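Local coordinates for protein lipoteichoic acid primase (Listeria monocytogenes, PDB 4UOP) that forms the extracellular catalytic domain of a lipoteichoic acid primase, a magnesium-binding member of the sulfatase-like enzymes built round a mixed beta-sheet, at residues 37-41 / 420-424; 50-56 / 347-352; 81-86 / 254-258; 246-250 / 286-290; 274-280 / 319-324. All blocks are in the same frame, centred on the assembly; numbering follows the deposited sequence.

Overall arrangement
Five contacts show how one sulfatase-like domain is closed at its ends and knitted round a central mixed sheet. Interaction 1 joins the first and last helices, and the other four are nested inside the loop it closes. Interactions 2 and 5 have centres 13 Å apart and touch directly, Ala55 and Leu349 packing on Val278. Interactions 3 and 4 share helix 246-271, with centres 14 Å apart, while interaction 3 reaches interaction 5 where Leu86 meets Phe320. The magnesium ion, held by Glu66, Thr108, Asp284 and His285, lies about 7 Å from the Ile287 side chain in interaction 4 and about 11 Å from that of Val254 in interaction 3.

Interaction 1 of 5, residues 37-41 / 420-424; sequences VNDIK and ASRKL
Ile40 and Leu424 meet in a roughly antiparallel helix pair, in which helix 34-41 lies against helix 412-433. The short axes of segments 37-41 and 420-424 come within 9.5 Å and run at 153° to one another. Leu424 divides its two methyls between neighbours: CD2 slides past Ile40, lying 3.8 Å from Ile40 CG2, and also lies 3.8 Å from Val37 O, one turn earlier. The other methyl, Leu424 CD1, leans on the aliphatic stem of Lys41, 3.8 Å from Lys41 CG. The pairing brings the two ends of the domain together, since these are its first and last helices and 378 residues lie between the segments. The CG2 methyl of Ile40, anti to the backbone N, faces Leu424, while the CG1-CD1 arm turns to Lys423, whose extended chain crosses Ile40 at about a right angle with Lys423 CE 3.9 Å from Ile40 CD1. Where the backbones are closest, Lys41 CA to Ala420 CA 5.8 Å, the small Ala420 CB methyl sits 3.4 Å from Ile40 O. The polar end of Lys41 lies off the interface: its chain, straight beyond CG, carries NZ away from helix 412-433 to hydrogen bonds with Thr361 OG1 and Phe359 O, while Lys41 O is bonded to Tyr370 OH.

Interaction 2 of 5, residues 50-56 / 347-352; sequences DYFGAAK and NLLGIK
Gly53 and Gly350 meet backbone to backbone where a type II beta turn, Tyr51 to Ala54, docks on the end of helix 341-348; their CA atoms are 3.5 Å apart. The turn lies in the loop between helix 34-41 and strand 59-65, so the contact ties the approach to a central strand to a helix packed beside the sheet. Three hydrogen bonds carry it. Gly53 N gives to Asn347 O at 2.9 Å, nearly along the C=O axis, and that oxygen also accepts a bond from Gly350 N. Ala55 N gives to Leu348 O at 2.8 Å. The third comes from a side chain: with CG anti to its backbone N, chi1 176°, Asn347 turns ND2 to Asp50 O at 3.0 Å, in the carbonyl plane and close to its own amide plane. The same amide puts OD1 at the edge of the Phe52 ring, 3.3 Å from Phe52 CD1, with ring and amide planes 44° apart. Over one Phe52 face lies Gly350 CA, a CH-pi contact 3.9 Å from the centroid. The ammonium of Lys352, on a chain bent twice, forms an off-centre cation-pi pair with the same ring. Lys56 NZ reaches Gly350 O only weakly, but a water that accepts from NZ and donates to this carbonyl at 2.7 Å completes the link. Leu349 and Ala55 lean together on Val278 of strand 277-283. Gly350, with positive phi and two bonds back into the last turn, makes this the Schellman motif of a helix C-terminus.

Interaction 3 of 5, residues 81-86 / 254-258; sequences SITPTL and VHYAD
Asp258, on helix 246-271, grips the start of helix 84-89 through hydrogen bonds to its carboxylate. Its two carboxylate oxygens divide the first-turn amides between them: Thr85 N gives to Asp258 OD1 at 2.9 Å and Leu86 N to Asp258 OD2 at 3.1 Å, each on the syn lone pair. The Thr85 hydroxyl OG1 lies 2.9 Å from Asp258 O and 3.1 Å from Asp258 OD1, its one proton having either acceptor to choose. Thr83 holds the N-cap position but makes no capping bond with its side chain; its OG1 is bonded to Asn74 N and Asp87 OD1 instead.

A single imidazole hydrogen bond lies one turn back on helix 246-271, His255 ND1 to Ile82 O at 3.1 Å. The donor stands 42° out of the carbonyl plane, and the same oxygen takes a CA-H...O contact from His255.

Apolar packing accompanies these bonds. Val254 CG1 meets the methyls of Thr83 and Ile82, with Thr83 CG2 the nearer at 3.6 Å. Ile82 also touches Phe251 of the same long helix.

With two N-H groups at a helix N-terminus directed at a buried carboxylate, the positive end of that helix would probably help keep Asp258 ionised.

Interaction 4 of 5, residues 246-250 / 286-290; sequences ELGNY and HIIKT
Ile288 pushes its CG1 branch onto the flat face of Tyr250 where a loop just beyond the metal ligands Asp284 and His285 of this sulfatase-like domain meets the first turn of helix 246-271. The fit is nearly central: Ile288 CG1 stands 4.0 Å from the ring centroid and 4° off the normal, a CH-pi contact. The hollow it enters is bounded by three helix residues. Tyr250 forms its floor, Leu247 CD1 comes alongside at 4.4 Å from Ile288 CG1, and the Glu246 side chain, extended through CD, runs past the isoleucine in the opposite direction. With chi2 at -64°, the Ile288 terminal methyl turns toward the helix, CD1 lying 4.1 Å from both Tyr250 CG and Glu246 OE1.

Tyr250 itself is fixed at its far end by a hydrogen bond from OH to Ser67 O, next in sequence to the metal ligand Glu66, and its ring meets Phe227 edge to face. The second subunit also approaches this loop: Asp228 of that subunit forms a salt bridge with Lys289, and its Asp244 packs on Ile287. The second bump of the loop is the Ile287 CG2 methyl, set between its own backbone N and carbonyl carbon; it comes obliquely to the ring, 3.3 Å from Tyr250 CE1.

Interaction 5 of 5, residues 274-280 / 319-324; sequences WDDSVVV and FFLHYP
Trp274 and His322 lie almost flat against each other, an offset stack with the five-membered ring of the indole and the imidazole 3.8 Å apart at their centroids and planes at 18°. Trp274 CE2 falls over the centre of the imidazole, and Trp274 NE1 approaches His322 CE1. A hydrogen bond locks the rotation of His322: NE2 gives to Trp274 O at 2.8 Å, in the ring plane of the histidine, although the donor stands 37° out of the carbonyl plane. One residue therefore covers a face of the histidine and accepts the N-H bond at its edge. Next to this pair, the Pro324 ring rests on backbone oxygens, with Pro324 CB 3.2 Å from Asp275 O.

His322 lies on the face of the sheet that also carries Val279, and with CG roughly anti to the backbone N (chi1 152°) its ring reaches back toward Trp274. The opposite face bears Val280 and Leu321. Val280 splits its methyls, CG2 going to Leu321 CD1 at 3.8 Å and CG1 to Phe319 CE1 at 3.7 Å, and helix 341-348 packs on these residues. Between the strands, His322 N gives to Val279 O at 2.8 Å and Val279 N returns a bond to His322 O. Val279-His322 is thus the hydrogen-bonded pair and Val280-Leu321 the non-hydrogen-bonded one, the antiparallel join of strand 319-322 to strand 277-283 in the central mixed sheet of an alpha/beta sulfatase-type fold.

Interaction 1 of 5, residues 37-41 / 420-424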
# COMPACT_ATOMS: atom_id res chain seq x y z
N VAL B 37 -23.26 7.91 9.27
CA VAL B 37 -22.03 8.29 8.57
C VAL B 37 -21.95 9.81 8.46
O VAL B 37 -20.93 10.40 8.80
CB VAL B 37 -21.94 7.63 7.18
CG1 VAL B 37 -20.89 8.30 6.30
CG2 VAL B 37 -21.65 6.15 7.34
N ASN B 38 -23.03 10.43 8.01
CA ASN B 38 -23.07 11.89 7.90
C ASN B 38 -22.83 12.58 9.24
O ASN B 38 -22.11 13.57 9.31
CB ASN B 38 -24.39 12.37 7.27
CG ASN B 38 -24.56 11.90 5.83
OD1 ASN B 38 -23.61 11.46 5.17
ND2 ASN B 38 -25.77 11.98 5.33
N ASP B 39 -23.45 12.07 10.31
CA ASP B 39 -23.26 12.61 11.65
C ASP B 39 -21.81 12.49 12.13
O ASP B 39 -21.28 13.41 12.73
CB ASP B 39 -24.18 11.90 12.67
CG ASP B 39 -25.64 12.27 12.50
OD1 ASP B 39 -25.96 13.30 11.86
OD2 ASP B 39 -26.50 11.53 13.04
N ILE B 40 -21.18 11.35 11.85
CA ILE B 40 -19.77 11.16 12.19
C ILE B 40 -18.88 12.19 11.48
O ILE B 40 -18.00 12.79 12.10
CB ILE B 40 -19.30 9.72 11.87
CG1 ILE B 40 -19.96 8.73 12.84
CG2 ILE B 40 -17.78 9.61 11.96
CD1 ILE B 40 -19.88 7.29 12.39
N LYS B 41 -19.12 12.41 10.19
CA LYS B 41 -18.33 13.39 9.42
C LYS B 41 -18.52 14.80 9.98
O LYS B 41 -17.58 15.57 10.05
CB LYS B 41 -18.68 13.35 7.93
CG LYS B 41 -17.70 14.16 7.08
CD LYS B 41 -17.87 13.89 5.60
CE LYS B 41 -16.75 14.53 4.77
NZ LYS B 41 -17.00 14.31 3.31
N ALA B 420 -13.03 12.18 13.96
CA ALA B 420 -13.99 11.89 12.89
C ALA B 420 -13.32 11.24 11.69
O ALA B 420 -13.83 10.26 11.14
CB ALA B 420 -14.69 13.15 12.47
N SER B 421 -12.19 11.79 11.25
CA SER B 421 -11.48 11.20 10.11
C SER B 421 -11.15 9.73 10.35
O SER B 421 -11.40 8.88 9.49
CB SER B 421 -10.21 11.98 9.80
OG SER B 421 -10.53 13.27 9.31
N ARG B 422 -10.58 9.41 11.50
CA ARG B 422 -10.23 8.03 11.78
C ARG B 422 -11.47 7.14 11.83
O ARG B 422 -11.45 6.03 11.33
CB ARG B 422 -9.41 7.91 13.08
CG ARG B 422 -8.02 8.56 12.96
CD ARG B 422 -7.00 7.89 13.86
NE ARG B 422 -7.40 7.89 15.26
CZ ARG B 422 -6.62 7.49 16.27
NH1 ARG B 422 -5.38 7.06 16.04
NH2 ARG B 422 -7.08 7.53 17.51
N LYS B 423 -12.54 7.64 12.44
CA LYS B 423 -13.76 6.85 12.58
C LYS B 423 -14.42 6.62 11.22
O LYS B 423 -14.90 5.52 10.91
CB LYS B 423 -14.73 7.54 13.54
CG LYS B 423 -15.86 6.65 14.00
CD LYS B 423 -16.57 7.25 15.21
CE LYS B 423 -17.83 6.48 15.57
NZ LYS B 423 -18.57 7.13 16.69
N LEU B 424 -14.42 7.65 10.38
CA LEU B 424 -14.93 7.54 9.01
C LEU B 424 -14.21 6.49 8.18
O LEU B 424 -14.85 5.71 7.47
CB LEU B 424 -14.81 8.87 8.26
CG LEU B 424 -15.86 9.94 8.50
CD1 LEU B 424 -15.53 11.13 7.62
CD2 LEU B 424 -17.26 9.43 8.23

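Interaction 2 of 5, residues 50-56 / 347-352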
# COMPACT_ATOMS: atom_id res chain seq x y z
N ASP B 50 -29.43 24.10 -2.31
CA ASP B 50 -29.36 24.92 -3.51
C ASP B 50 -28.96 24.04 -4.70
O ASP B 50 -28.35 23.00 -4.52
CB ASP B 50 -28.34 26.03 -3.32
CG ASP B 50 -28.72 26.97 -2.19
OD1 ASP B 50 -29.91 27.32 -2.09
OD2 ASP B 50 -27.83 27.34 -1.41
N TYR B 51 -29.37 24.49 -5.88
CA TYR B 51 -29.06 23.82 -7.16
C TYR B 51 -29.68 22.43 -7.32
O TYR B 51 -29.30 21.70 -8.22
CB TYR B 51 -27.54 23.74 -7.39
CG TYR B 51 -26.76 24.98 -7.04
CD1 TYR B 51 -26.78 26.10 -7.87
CD2 TYR B 51 -25.98 25.03 -5.90
CE1 TYR B 51 -26.06 27.24 -7.55
CE2 TYR B 51 -25.25 26.16 -5.57
CZ TYR B 51 -25.30 27.27 -6.40
OH TYR B 51 -24.58 28.38 -6.06
N PHE B 52 -30.62 22.06 -6.45
CA PHE B 52 -31.21 20.74 -6.53
C PHE B 52 -32.02 20.61 -7.82
O PHE B 52 -32.94 21.40 -8.06
CB PHE B 52 -32.10 20.44 -5.31
CG PHE B 52 -32.72 19.09 -5.35
CD1 PHE B 52 -31.95 17.96 -5.10
CD2 PHE B 52 -34.06 18.92 -5.71
CE1 PHE B 52 -32.50 16.70 -5.18
CE2 PHE B 52 -34.61 17.66 -5.78
CZ PHE B 52 -33.84 16.54 -5.51
N GLY B 53 -31.63 19.67 -8.67
CA GLY B 53 -32.30 19.50 -9.95
C GLY B 53 -32.10 20.65 -10.92
O GLY B 53 -32.85 20.79 -11.87
N ALA B 54 -31.07 21.46 -10.72
CA ALA B 54 -30.72 22.50 -11.69
C ALA B 54 -30.41 21.89 -13.05
O ALA B 54 -30.58 22.54 -14.09
CB ALA B 54 -29.54 23.31 -11.22
N ALA B 55 -29.98 20.63 -13.04
CA ALA B 55 -29.75 19.89 -14.28
C ALA B 55 -30.59 18.61 -14.30
O ALA B 55 -30.15 17.57 -14.79
CB ALA B 55 -28.26 19.56 -14.41
N LYS B 56 -31.81 18.67 -13.76
CA LYS B 56 -32.72 17.53 -13.80
C LYS B 56 -32.87 17.09 -15.27
O LYS B 56 -33.10 17.92 -16.14
CB LYS B 56 -34.08 17.91 -13.21
CG LYS B 56 -35.13 16.81 -13.24
CD LYS B 56 -34.98 15.84 -12.08
CE LYS B 56 -35.99 14.71 -12.15
NZ LYS B 56 -35.75 13.69 -11.08
N ASN B 347 -27.09 15.83 -6.49
CA ASN B 347 -27.88 17.02 -6.18
C ASN B 347 -28.23 17.83 -7.44
O ASN B 347 -29.39 18.22 -7.66
CB ASN B 347 -27.18 17.88 -5.13
CG ASN B 347 -27.92 19.18 -4.85
OD1 ASN B 347 -29.00 19.16 -4.24
ND2 ASN B 347 -27.38 20.29 -5.30
N LEU B 348 -27.23 18.10 -8.29
CA LEU B 348 -27.49 18.83 -9.52
C LEU B 348 -28.50 18.12 -10.43
O LEU B 348 -29.34 18.78 -11.07
CB LEU B 348 -26.17 19.07 -10.29
CG LEU B 348 -25.19 20.01 -9.62
CD1 LEU B 348 -23.85 19.99 -10.34
CD2 LEU B 348 -25.74 21.43 -9.61
N LEU B 349 -28.41 16.80 -10.49
CA LEU B 349 -29.29 16.01 -11.34
C LEU B 349 -30.68 15.80 -10.72
O LEU B 349 -31.53 15.20 -11.35
CB LEU B 349 -28.64 14.66 -11.65
CG LEU B 349 -27.38 14.71 -12.54
CD1 LEU B 349 -26.77 13.32 -12.67
CD2 LEU B 349 -27.67 15.30 -13.90
N GLY B 350 -30.89 16.29 -9.50
CA GLY B 350 -32.18 16.18 -8.82
C GLY B 350 -32.52 14.78 -8.39
O GLY B 350 -33.67 14.38 -8.43
N ILE B 351 -31.50 14.01 -8.03
CA ILE B 351 -31.68 12.63 -7.66
C ILE B 351 -31.49 12.48 -6.15
O ILE B 351 -30.47 12.87 -5.60
CB ILE B 351 -30.74 11.71 -8.46
CG1 ILE B 351 -31.19 11.69 -9.92
CG2 ILE B 351 -30.72 10.31 -7.87
CD1 ILE B 351 -30.22 11.03 -10.88
N LYS B 352 -32.49 11.91 -5.49
CA LYS B 352 -32.41 11.63 -4.07
C LYS B 352 -31.64 10.35 -3.87
O LYS B 352 -31.89 9.34 -4.54
CB LYS B 352 -33.80 11.50 -3.44
CG LYS B 352 -34.47 12.84 -3.17
CD LYS B 352 -33.72 13.65 -2.12
CE LYS B 352 -34.63 14.62 -1.38
NZ LYS B 352 -34.84 15.90 -2.12
O HOH W 1 -36.03 15.66 -8.56

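Interaction 3 of 5, residues 81-86 / 254-258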
# COMPACT_ATOMS: atom_id res chain seq x y z
N SER B 81 0.79 28.73 -23.16
CA SER B 81 -0.09 28.16 -22.14
C SER B 81 -0.03 26.65 -22.18
O SER B 81 -0.15 26.04 -23.24
CB SER B 81 -1.54 28.60 -22.36
OG SER B 81 -1.69 29.96 -22.05
N ILE B 82 0.12 26.03 -21.02
CA ILE B 82 0.18 24.58 -20.94
C ILE B 82 -1.23 23.98 -20.99
O ILE B 82 -1.45 22.98 -21.67
CB ILE B 82 0.92 24.11 -19.67
CG1 ILE B 82 2.37 24.62 -19.69
CG2 ILE B 82 0.89 22.59 -19.52
CD1 ILE B 82 3.19 24.14 -20.87
N THR B 83 -2.18 24.58 -20.26
CA THR B 83 -3.55 24.09 -20.23
C THR B 83 -4.55 25.16 -20.62
O THR B 83 -5.42 25.52 -19.82
CB THR B 83 -3.93 23.55 -18.82
OG1 THR B 83 -3.82 24.59 -17.86
CG2 THR B 83 -3.05 22.39 -18.40
N PRO B 84 -4.48 25.67 -21.87
CA PRO B 84 -5.43 26.69 -22.29
C PRO B 84 -6.91 26.25 -22.26
O PRO B 84 -7.76 27.08 -21.99
CB PRO B 84 -4.99 27.03 -23.72
CG PRO B 84 -4.23 25.84 -24.18
CD PRO B 84 -3.58 25.26 -22.96
N THR B 85 -7.21 24.97 -22.51
CA THR B 85 -8.61 24.49 -22.40
C THR B 85 -9.12 24.69 -20.98
O THR B 85 -10.20 25.26 -20.79
CB THR B 85 -8.76 23.01 -22.81
OG1 THR B 85 -8.38 22.85 -24.18
CG2 THR B 85 -10.21 22.51 -22.66
N LEU B 86 -8.37 24.25 -19.99
CA LEU B 86 -8.81 24.38 -18.58
C LEU B 86 -8.86 25.84 -18.18
O LEU B 86 -9.76 26.25 -17.49
CB LEU B 86 -7.90 23.59 -17.63
CG LEU B 86 -7.85 22.07 -17.78
CD1 LEU B 86 -7.06 21.44 -16.63
CD2 LEU B 86 -9.24 21.47 -17.87
N VAL B 254 0.77 16.91 -20.79
CA VAL B 254 -0.40 17.61 -20.25
C VAL B 254 -0.98 18.56 -21.31
O VAL B 254 -2.19 18.65 -21.46
CB VAL B 254 -0.05 18.35 -18.95
CG1 VAL B 254 -1.12 19.36 -18.58
CG2 VAL B 254 0.16 17.33 -17.83
N HIS B 255 -0.11 19.24 -22.06
CA HIS B 255 -0.56 20.13 -23.10
C HIS B 255 -1.29 19.36 -24.19
O HIS B 255 -2.31 19.81 -24.67
CB HIS B 255 0.62 20.91 -23.70
CG HIS B 255 0.21 21.84 -24.79
ND1 HIS B 255 -0.41 23.04 -24.55
CD2 HIS B 255 0.31 21.73 -26.14
CE1 HIS B 255 -0.65 23.65 -25.70
NE2 HIS B 255 -0.22 22.87 -26.68
N TYR B 256 -0.75 18.21 -24.59
CA TYR B 256 -1.42 17.36 -25.56
C TYR B 256 -2.80 16.92 -25.03
O TYR B 256 -3.81 17.02 -25.73
CB TYR B 256 -0.56 16.14 -25.89
CG TYR B 256 -1.32 15.13 -26.69
CD1 TYR B 256 -1.47 15.28 -28.08
CD2 TYR B 256 -1.95 14.04 -26.07
CE1 TYR B 256 -2.20 14.36 -28.80
CE2 TYR B 256 -2.68 13.13 -26.80
CZ TYR B 256 -2.80 13.29 -28.16
OH TYR B 256 -3.55 12.37 -28.87
N ALA B 257 -2.83 16.43 -23.81
CA ALA B 257 -4.07 15.95 -23.21
C ALA B 257 -5.12 17.08 -23.12
O ALA B 257 -6.29 16.87 -23.44
CB ALA B 257 -3.79 15.35 -21.85
N ASP B 258 -4.69 18.26 -22.71
CA ASP B 258 -5.56 19.44 -22.64
C ASP B 258 -6.06 19.86 -24.03
O ASP B 258 -7.23 20.21 -24.21
CB ASP B 258 -4.83 20.58 -21.93
CG ASP B 258 -5.61 21.88 -21.94
OD1 ASP B 258 -5.57 22.62 -22.96
OD2 ASP B 258 -6.24 22.19 -20.89

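Interaction 4 of 5, residues 246-250 / 286-290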
# COMPACT_ATOMS: atom_id res chain seq x y z
N GLU B 246 11.98 15.13 -16.92
CA GLU B 246 10.67 14.61 -16.57
C GLU B 246 9.61 15.70 -16.60
O GLU B 246 8.54 15.49 -17.17
CB GLU B 246 10.68 13.95 -15.18
CG GLU B 246 9.29 13.58 -14.68
CD GLU B 246 9.32 12.79 -13.38
OE1 GLU B 246 9.64 13.38 -12.32
OE2 GLU B 246 9.00 11.59 -13.42
N LEU B 247 9.88 16.85 -16.00
CA LEU B 247 8.91 17.94 -15.96
C LEU B 247 8.63 18.49 -17.34
O LEU B 247 7.48 18.84 -17.67
CB LEU B 247 9.33 19.07 -15.00
CG LEU B 247 8.32 20.22 -14.86
CD1 LEU B 247 7.00 19.73 -14.29
CD2 LEU B 247 8.86 21.35 -13.99
N GLY B 248 9.66 18.57 -18.18
CA GLY B 248 9.46 19.01 -19.55
C GLY B 248 8.56 18.07 -20.32
O GLY B 248 7.61 18.51 -20.98
N ASN B 249 8.81 16.78 -20.20
CA ASN B 249 7.99 15.79 -20.86
C ASN B 249 6.56 15.83 -20.31
O ASN B 249 5.60 15.68 -21.07
CB ASN B 249 8.58 14.39 -20.71
CG ASN B 249 9.93 14.26 -21.41
OD1 ASN B 249 10.20 14.97 -22.37
ND2 ASN B 249 10.76 13.37 -20.92
N TYR B 250 6.44 16.05 -19.01
CA TYR B 250 5.15 16.18 -18.34
C TYR B 250 4.36 17.32 -18.96
O TYR B 250 3.22 17.14 -19.33
CB TYR B 250 5.34 16.42 -16.85
CG TYR B 250 4.05 16.65 -16.10
CD1 TYR B 250 3.23 15.58 -15.75
CD2 TYR B 250 3.66 17.93 -15.76
CE1 TYR B 250 2.05 15.79 -15.06
CE2 TYR B 250 2.49 18.14 -15.06
CZ TYR B 250 1.70 17.07 -14.71
OH TYR B 250 0.53 17.30 -14.02
N HIS B 286 -1.92 13.70 -8.35
CA HIS B 286 -0.70 14.37 -8.72
C HIS B 286 0.34 13.35 -9.12
O HIS B 286 0.22 12.16 -8.81
CB HIS B 286 -0.17 15.23 -7.58
CG HIS B 286 0.65 14.47 -6.59
ND1 HIS B 286 0.10 13.57 -5.71
CD2 HIS B 286 1.98 14.48 -6.35
CE1 HIS B 286 1.06 13.06 -4.96
NE2 HIS B 286 2.22 13.59 -5.33
N ILE B 287 1.35 13.82 -9.82
CA ILE B 287 2.45 12.94 -10.18
C ILE B 287 3.83 13.58 -9.93
O ILE B 287 4.80 12.86 -9.74
CB ILE B 287 2.31 12.46 -11.65
CG1 ILE B 287 3.18 11.23 -11.92
CG2 ILE B 287 2.61 13.57 -12.64
CD1 ILE B 287 2.95 10.08 -10.96
N ILE B 288 3.90 14.91 -9.91
CA ILE B 288 5.17 15.61 -9.70
C ILE B 288 5.25 16.08 -8.25
O ILE B 288 4.39 16.84 -7.77
CB ILE B 288 5.27 16.83 -10.65
CG1 ILE B 288 5.05 16.42 -12.12
CG2 ILE B 288 6.59 17.56 -10.43
CD1 ILE B 288 6.08 15.47 -12.72
N LYS B 289 6.26 15.61 -7.53
CA LYS B 289 6.53 16.11 -6.19
C LYS B 289 7.30 17.41 -6.35
O LYS B 289 8.51 17.39 -6.64
CB LYS B 289 7.32 15.09 -5.38
CG LYS B 289 6.57 13.79 -5.17
CD LYS B 289 6.83 13.22 -3.79
CE LYS B 289 5.97 11.99 -3.53
NZ LYS B 289 6.45 10.80 -4.29
N THR B 290 6.61 18.54 -6.20
CA THR B 290 7.17 19.81 -6.63
C THR B 290 8.32 20.26 -5.73
O THR B 290 9.21 20.96 -6.20
CB THR B 290 6.11 20.93 -6.73
OG1 THR B 290 5.39 21.01 -5.49
CG2 THR B 290 5.14 20.65 -7.87

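Interaction 5 of 5, residues 274-280 / 319-324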
# COMPACT_ATOMS: atom_id res chain seq x y z
N TRP B 274 -23.36 19.49 -25.20
CA TRP B 274 -22.84 20.35 -24.12
C TRP B 274 -23.96 21.08 -23.40
O TRP B 274 -23.98 21.16 -22.16
CB TRP B 274 -21.87 21.36 -24.70
CG TRP B 274 -21.19 22.27 -23.74
CD1 TRP B 274 -21.48 23.58 -23.51
CD2 TRP B 274 -20.07 21.95 -22.90
NE1 TRP B 274 -20.61 24.11 -22.59
CE2 TRP B 274 -19.75 23.12 -22.17
CE3 TRP B 274 -19.32 20.79 -22.67
CZ2 TRP B 274 -18.70 23.17 -21.26
CZ3 TRP B 274 -18.27 20.83 -21.76
CH2 TRP B 274 -17.97 22.02 -21.07
N ASP B 275 -24.91 21.58 -24.18
CA ASP B 275 -26.02 22.36 -23.65
C ASP B 275 -27.09 21.49 -23.02
O ASP B 275 -28.05 22.01 -22.46
CB ASP B 275 -26.66 23.21 -24.75
CG ASP B 275 -25.71 24.27 -25.30
OD1 ASP B 275 -24.92 24.83 -24.51
OD2 ASP B 275 -25.75 24.55 -26.51
N ASP B 276 -26.92 20.17 -23.09
CA ASP B 276 -27.84 19.22 -22.50
C ASP B 276 -27.18 18.26 -21.51
O ASP B 276 -27.74 17.19 -21.22
CB ASP B 276 -28.52 18.41 -23.62
CG ASP B 276 -29.97 18.84 -23.88
OD1 ASP B 276 -30.41 19.92 -23.38
OD2 ASP B 276 -30.68 18.08 -24.59
N SER B 277 -26.03 18.64 -20.96
CA SER B 277 -25.23 17.74 -20.12
C SER B 277 -24.54 18.46 -18.97
O SER B 277 -24.08 19.59 -19.12
CB SER B 277 -24.13 17.06 -20.95
OG SER B 277 -24.67 16.32 -22.01
N VAL B 278 -24.48 17.78 -17.82
CA VAL B 278 -23.55 18.13 -16.76
C VAL B 278 -22.22 17.55 -17.19
O VAL B 278 -22.15 16.39 -17.61
CB VAL B 278 -23.97 17.51 -15.42
CG1 VAL B 278 -22.94 17.78 -14.33
CG2 VAL B 278 -25.34 18.03 -15.01
N VAL B 279 -21.17 18.36 -17.13
CA VAL B 279 -19.84 17.89 -17.47
C VAL B 279 -18.88 18.22 -16.34
O VAL B 279 -18.85 19.35 -15.84
CB VAL B 279 -19.36 18.50 -18.80
CG1 VAL B 279 -18.00 17.93 -19.15
CG2 VAL B 279 -20.34 18.21 -19.92
N VAL B 280 -18.14 17.20 -15.89
CA VAL B 280 -17.18 17.31 -14.80
C VAL B 280 -15.81 16.87 -15.33
O VAL B 280 -15.71 15.82 -15.99
CB VAL B 280 -17.55 16.39 -13.63
CG1 VAL B 280 -16.61 16.61 -12.46
CG2 VAL B 280 -18.99 16.63 -13.20
N PHE B 319 -10.45 20.66 -10.83
CA PHE B 319 -11.86 20.29 -10.76
C PHE B 319 -12.69 21.37 -11.42
O PHE B 319 -12.63 22.53 -11.02
CB PHE B 319 -12.30 20.09 -9.31
CG PHE B 319 -13.76 19.74 -9.17
CD1 PHE B 319 -14.19 18.44 -9.36
CD2 PHE B 319 -14.70 20.72 -8.91
CE1 PHE B 319 -15.53 18.12 -9.24
CE2 PHE B 319 -16.04 20.40 -8.81
CZ PHE B 319 -16.46 19.11 -8.98
N PHE B 320 -13.46 20.98 -12.43
CA PHE B 320 -14.30 21.89 -13.19
C PHE B 320 -15.66 21.26 -13.37
O PHE B 320 -15.77 20.06 -13.68
CB PHE B 320 -13.69 22.18 -14.57
CG PHE B 320 -12.41 22.94 -14.52
CD1 PHE B 320 -11.22 22.30 -14.25
CD2 PHE B 320 -12.38 24.32 -14.74
CE1 PHE B 320 -10.02 23.01 -14.18
CE2 PHE B 320 -11.19 25.02 -14.69
CZ PHE B 320 -10.02 24.37 -14.39
N LEU B 321 -16.71 22.05 -13.18
CA LEU B 321 -18.06 21.59 -13.33
C LEU B 321 -18.86 22.54 -14.18
O LEU B 321 -18.89 23.76 -13.93
CB LEU B 321 -18.72 21.41 -11.96
CG LEU B 321 -20.15 20.84 -12.10
CD1 LEU B 321 -20.36 19.59 -11.26
CD2 LEU B 321 -21.15 21.92 -11.74
N HIS B 322 -19.51 21.98 -15.19
CA HIS B 322 -20.40 22.71 -16.08
C HIS B 322 -21.79 22.12 -15.98
O HIS B 322 -21.95 20.90 -15.86
CB HIS B 322 -19.89 22.60 -17.52
CG HIS B 322 -20.96 22.70 -18.57
ND1 HIS B 322 -21.40 23.90 -19.07
CD2 HIS B 322 -21.67 21.74 -19.22
CE1 HIS B 322 -22.36 23.69 -19.96
NE2 HIS B 322 -22.54 22.38 -20.07
N TYR B 323 -22.81 22.97 -16.01
CA TYR B 323 -24.16 22.49 -16.29
C TYR B 323 -24.92 23.54 -17.07
O TYR B 323 -24.64 24.74 -16.93
CB TYR B 323 -24.90 22.06 -15.01
CG TYR B 323 -25.19 23.15 -14.00
CD1 TYR B 323 -26.35 23.92 -14.09
CD2 TYR B 323 -24.34 23.37 -12.93
CE1 TYR B 323 -26.63 24.91 -13.15
CE2 TYR B 323 -24.61 24.36 -11.99
CZ TYR B 323 -25.75 25.11 -12.09
OH TYR B 323 -25.99 26.09 -11.15
N PRO B 324 -25.88 23.11 -17.89
CA PRO B 324 -26.59 24.07 -18.74
C PRO B 324 -27.36 25.13 -17.95
O PRO B 324 -28.04 24.81 -16.97
CB PRO B 324 -27.57 23.20 -19.54
CG PRO B 324 -27.03 21.81 -19.43
CD PRO B 324 -26.40 21.74 -18.07